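PDB 3KTA: chromosome partition protein Smc from Pyrococcus furiosus, which probably acts in chromosome condensation and partitioning, its N- and C-terminal domains joining into an ABC-type ATPase domain that can also show adenylate kinase activity. Local coordinates for residues T124-M129 and G168-N173. Residues are numbered along the deposited sequence; the frame is centred on the assembly and turned at random.
With AP5 (bis(adenosine)-5'-pentaphosphate), chain E.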
loop_
_atom_site.group_PDB
_atom_site.type_symbol
_atom_site.label_atom_id
_atom_site.label_comp_id
_atom_site.label_asym_id
_atom_site.label_seq_id
_atom_site.Cartn_x
_atom_site.Cartn_y
_atom_site.Cartn_z
ATOM N N THR B 124 -7.705 7.191 -4.326
ATOM C CA THR B 124 -7.686 7.639 -5.728
ATOM C C THR B 124 -8.677 8.765 -6.001
ATOM O O THR B 124 -9.712 8.869 -5.336
ATOM C CB THR B 124 -7.976 6.463 -6.687
ATOM O OG1 THR B 124 -7.900 6.911 -8.051
ATOM C CG2 THR B 124 -9.361 5.874 -6.427
ATOM N N LEU B 125 -8.330 9.616 -6.972
ATOM C CA LEU B 125 -9.218 10.674 -7.450
ATOM C C LEU B 125 -9.737 10.312 -8.843
ATOM O O LEU B 125 -10.446 11.109 -9.478
ATOM C CB LEU B 125 -8.465 12.009 -7.527
ATOM C CG LEU B 125 -7.949 12.594 -6.215
ATOM C CD1 LEU B 125 -7.429 14.003 -6.444
ATOM C CD2 LEU B 125 -9.040 12.566 -5.159
ATOM N N ARG B 126 -9.406 9.109 -9.312
ATOM C CA ARG B 126 -9.694 8.720 -10.698
ATOM C C ARG B 126 -10.896 7.785 -10.827
ATOM O O ARG B 126 -10.889 6.635 -10.332
ATOM C CB ARG B 126 -8.475 8.059 -11.347
ATOM C CG ARG B 126 -7.207 8.896 -11.264
ATOM C CD ARG B 126 -7.286 10.132 -12.187
ATOM N NE ARG B 126 -7.228 9.728 -13.584
ATOM C CZ ARG B 126 -6.101 9.458 -14.244
ATOM N NH1 ARG B 126 -4.926 9.561 -13.636
ATOM N NH2 ARG B 126 -6.152 9.075 -15.515
ATOM N N ASP B 127 -11.923 8.261 -11.532
ATOM C CA ASP B 127 -13.088 7.436 -11.801
ATOM C C ASP B 127 -12.768 6.066 -12.395
ATOM O O ASP B 127 -13.359 5.070 -11.983
ATOM C CB ASP B 127 -14.125 8.190 -12.657
ATOM C CG ASP B 127 -13.529 8.822 -13.918
ATOM O OD1 ASP B 127 -12.460 8.405 -14.409
ATOM O OD2 ASP B 127 -14.168 9.759 -14.440
ATOM N N VAL B 128 -11.836 6.000 -13.351
ATOM C CA VAL B 128 -11.535 4.736 -14.011
ATOM C C VAL B 128 -10.790 3.776 -13.085
ATOM O O VAL B 128 -10.738 2.583 -13.360
ATOM C CB VAL B 128 -10.761 4.928 -15.334
ATOM C CG1 VAL B 128 -11.617 5.680 -16.318
ATOM C CG2 VAL B 128 -9.492 5.695 -15.103
HETATM N N MSE B 129 -10.218 4.303 -12.002
HETATM C CA MSE B 129 -9.634 3.448 -10.974
HETATM C C MSE B 129 -10.693 2.879 -10.034
HETATM O O MSE B 129 -10.597 1.699 -9.669
HETATM C CB MSE B 129 -8.579 4.202 -10.141
HETATM C CG MSE B 129 -8.014 3.384 -8.956
HETATM SE SE MSE B 129 -6.971 1.823 -9.490
HETATM C CE MSE B 129 -5.255 2.717 -9.598
ATOM N N GLY B 168 -5.639 21.837 -10.762
ATOM C CA GLY B 168 -4.546 21.208 -10.030
ATOM C C GLY B 168 -4.934 20.064 -9.107
ATOM O O GLY B 168 -4.167 19.691 -8.209
ATOM N N TRP B 169 -6.113 19.486 -9.324
ATOM C CA TRP B 169 -6.576 18.386 -8.482
ATOM C C TRP B 169 -5.545 17.254 -8.339
ATOM O O TRP B 169 -5.454 16.623 -7.281
ATOM C CB TRP B 169 -7.918 17.833 -9.000
ATOM C CG TRP B 169 -7.830 17.327 -10.404
ATOM C CD1 TRP B 169 -8.130 18.020 -11.548
ATOM C CD2 TRP B 169 -7.388 16.031 -10.828
ATOM N NE1 TRP B 169 -7.903 17.235 -12.647
ATOM C CE2 TRP B 169 -7.456 16.008 -12.236
ATOM C CE3 TRP B 169 -6.957 14.884 -10.154
ATOM C CZ2 TRP B 169 -7.097 14.887 -12.982
ATOM C CZ3 TRP B 169 -6.594 13.772 -10.896
ATOM C CH2 TRP B 169 -6.673 13.779 -12.296
ATOM N N GLU B 170 -4.767 17.003 -9.388
ATOM C CA GLU B 170 -3.862 15.848 -9.414
ATOM C C GLU B 170 -2.715 15.960 -8.419
ATOM O O GLU B 170 -2.227 17.053 -8.131
ATOM C CB GLU B 170 -3.316 15.609 -10.827
ATOM C CG GLU B 170 -2.549 14.299 -10.978
ATOM C CD GLU B 170 -2.235 13.965 -12.426
ATOM O OE1 GLU B 170 -1.994 14.902 -13.217
ATOM O OE2 GLU B 170 -2.218 12.764 -12.777
ATOM N N HIS B 171 -2.303 14.817 -7.887
ATOM C CA HIS B 171 -1.141 14.749 -7.012
ATOM C C HIS B 171 0.076 15.411 -7.659
ATOM O O HIS B 171 0.310 15.275 -8.864
ATOM C CB HIS B 171 -0.799 13.287 -6.706
ATOM C CG HIS B 171 0.526 13.117 -6.033
ATOM N ND1 HIS B 171 1.692 12.869 -6.726
ATOM C CD2 HIS B 171 0.875 13.207 -4.729
ATOM C CE1 HIS B 171 2.702 12.803 -5.873
ATOM N NE2 HIS B 171 2.233 13.009 -4.656
ATOM N N GLY B 172 0.844 16.132 -6.852
ATOM C CA GLY B 172 2.092 16.709 -7.314
ATOM C C GLY B 172 1.998 18.170 -7.707
ATOM O O GLY B 172 3.013 18.789 -8.044
ATOM N N ASN B 173 0.790 18.725 -7.675
ATOM C CA ASN B 173 0.593 20.120 -8.065
ATOM C C ASN B 173 0.833 21.093 -6.932
ATOM O O ASN B 173 0.844 20.701 -5.760
ATOM C CB ASN B 173 -0.809 20.343 -8.635
ATOM C CG ASN B 173 -0.939 19.847 -10.062
ATOM O OD1 ASN B 173 -1.776 18.986 -10.363
ATOM N ND2 ASN B 173 -0.104 20.381 -10.953
ATOM O OXT ASN B 173 1.007 22.282 -7.185
HETATM P PA AP5 E . -0.667 19.227 0.706
HETATM O O1A AP5 E . -1.430 20.508 0.435
HETATM O O2A AP5 E . 0.181 19.319 1.948
HETATM O O3A AP5 E . -1.654 17.957 0.914
HETATM P PB AP5 E . -2.979 17.730 0.067
HETATM O O1B AP5 E . -2.762 18.159 -1.370
HETATM O O2B AP5 E . -4.192 18.325 0.729
HETATM O O3B AP5 E . -2.897 16.131 0.262
HETATM P PG AP5 E . -4.063 15.196 -0.206
HETATM O O1G AP5 E . -4.848 15.879 -1.308
HETATM O O2G AP5 E . -3.409 13.925 -0.648
HETATM O O3G AP5 E . -4.975 15.137 1.084
HETATM P PD AP5 E . -5.478 13.879 1.909
HETATM O O1D AP5 E . -6.935 13.652 1.643
HETATM O O2D AP5 E . -4.597 12.666 1.739
HETATM O O3D AP5 E . -5.345 14.512 3.389
HETATM P PE AP5 E . -4.362 13.994 4.565
HETATM O O1E AP5 E . -4.808 12.600 4.943
HETATM O O2E AP5 E . -2.937 14.174 4.184
HETATM O O5F AP5 E . 0.185 18.780 -0.584
HETATM C C5F AP5 E . 1.467 19.287 -0.907
HETATM C C4F AP5 E . 2.006 18.677 -2.202
HETATM O O4F AP5 E . 2.432 17.349 -1.948
HETATM C C3F AP5 E . 0.960 18.571 -3.303
HETATM O O3F AP5 E . 1.609 18.498 -4.556
HETATM C C2F AP5 E . 0.337 17.220 -3.030
HETATM O O2F AP5 E . -0.191 16.639 -4.204
HETATM C C1F AP5 E . 1.507 16.415 -2.483
HETATM N N9A AP5 E . 1.116 15.546 -1.363
HETATM C C8A AP5 E . -0.024 15.621 -0.610
HETATM N N7A AP5 E . 0.026 14.658 0.337
HETATM C C5A AP5 E . 1.179 13.967 0.193
HETATM C C6A AP5 E . 1.716 12.886 0.879
HETATM N N6A AP5 E . 0.997 12.250 1.809
HETATM N N1A AP5 E . 2.935 12.391 0.488
HETATM C C2A AP5 E . 3.623 12.961 -0.568
HETATM N N3A AP5 E . 3.088 14.032 -1.252
HETATM C C4A AP5 E . 1.878 14.520 -0.876
HETATM O O5J AP5 E . -4.857 14.995 5.722
HETATM C C5J AP5 E . -4.319 16.300 5.833
HETATM C C4J AP5 E . -5.082 16.995 6.945
HETATM O O4J AP5 E . -4.846 16.298 8.167
HETATM C C3J AP5 E . -4.583 18.431 7.144
HETATM O O3J AP5 E . -5.693 19.287 7.250
HETATM C C2J AP5 E . -3.863 18.340 8.468
HETATM O O2J AP5 E . -3.820 19.579 9.158
HETATM C C1J AP5 E . -4.660 17.259 9.183
HETATM N N9B AP5 E . -3.897 16.755 10.332
HETATM C C8B AP5 E . -2.716 16.065 10.361
HETATM N N7B AP5 E . -2.387 15.833 11.653
HETATM C C5B AP5 E . -3.351 16.377 12.435
HETATM C C6B AP5 E . -3.527 16.452 13.811
HETATM N N6B AP5 E . -2.576 16.023 14.633
HETATM N N1B AP5 E . -4.637 17.090 14.297
HETATM C C2B AP5 E . -5.575 17.663 13.465
HETATM N N3B AP5 E . -5.393 17.586 12.101
HETATM C C4B AP5 E . -4.299 16.959 11.615
HETATM O O HOH W 1 -4.304 11.023 -11.252
#
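L125 and W169 form the apolar centre of this contact, their side chains running antiparallel alongside one another. L125 CD1 lies 3.8 Å from W169 CE3, near the ring plane and thus at the indole edge, and the same methyl reaches the backbone O of W169 at 3.4 Å. Farther along the six-membered ring, R126 CD comes within 3.7 Å of W169 CH2; the arginine lies nearly perpendicular to the tryptophan side chain, with guanidinium and indole planes 67° apart, which rules out a parallel stack. The arginine chain bends at chi2 and chi3, laying CD against the ring while the guanidinium carries on toward E170. That approach is electrostatic and indirect: R126 NH1 and E170 OE2 are 4.3 Å apart, beyond a salt bridge, no N-H of the guanidinium points at the carboxylate oxygen, and a water bridges the pair, accepting from R126 NH1 and donating to E170 OE2. Each charge has a firmer partner, D101 in a salt bridge with R126 and the backbone N of H98 for E170. Behind R126, its backbone N donates to T124 OG1 (2.9 Å) in an ST turn at the N-cap of the short helix. Beyond E170, the type II turn to N173 presents G172 N to ribose O2F of AP5 at 2.9 Å, nearly straight at 173°, and N173 O accepts from O3F. H171 NE2 stands 3.7 Å from adenine N3A and H171 CD2 3.6 Å from O2F, so an alanine here would probably leave base and ribose without their imidazole neighbour. AP5 is also held by backbone amides of the neighbouring SMC chain, probably its P-loop; this chain is the C-terminal part of the SMC head, which joins the N-terminal part to make the ABC-type ATPase domain.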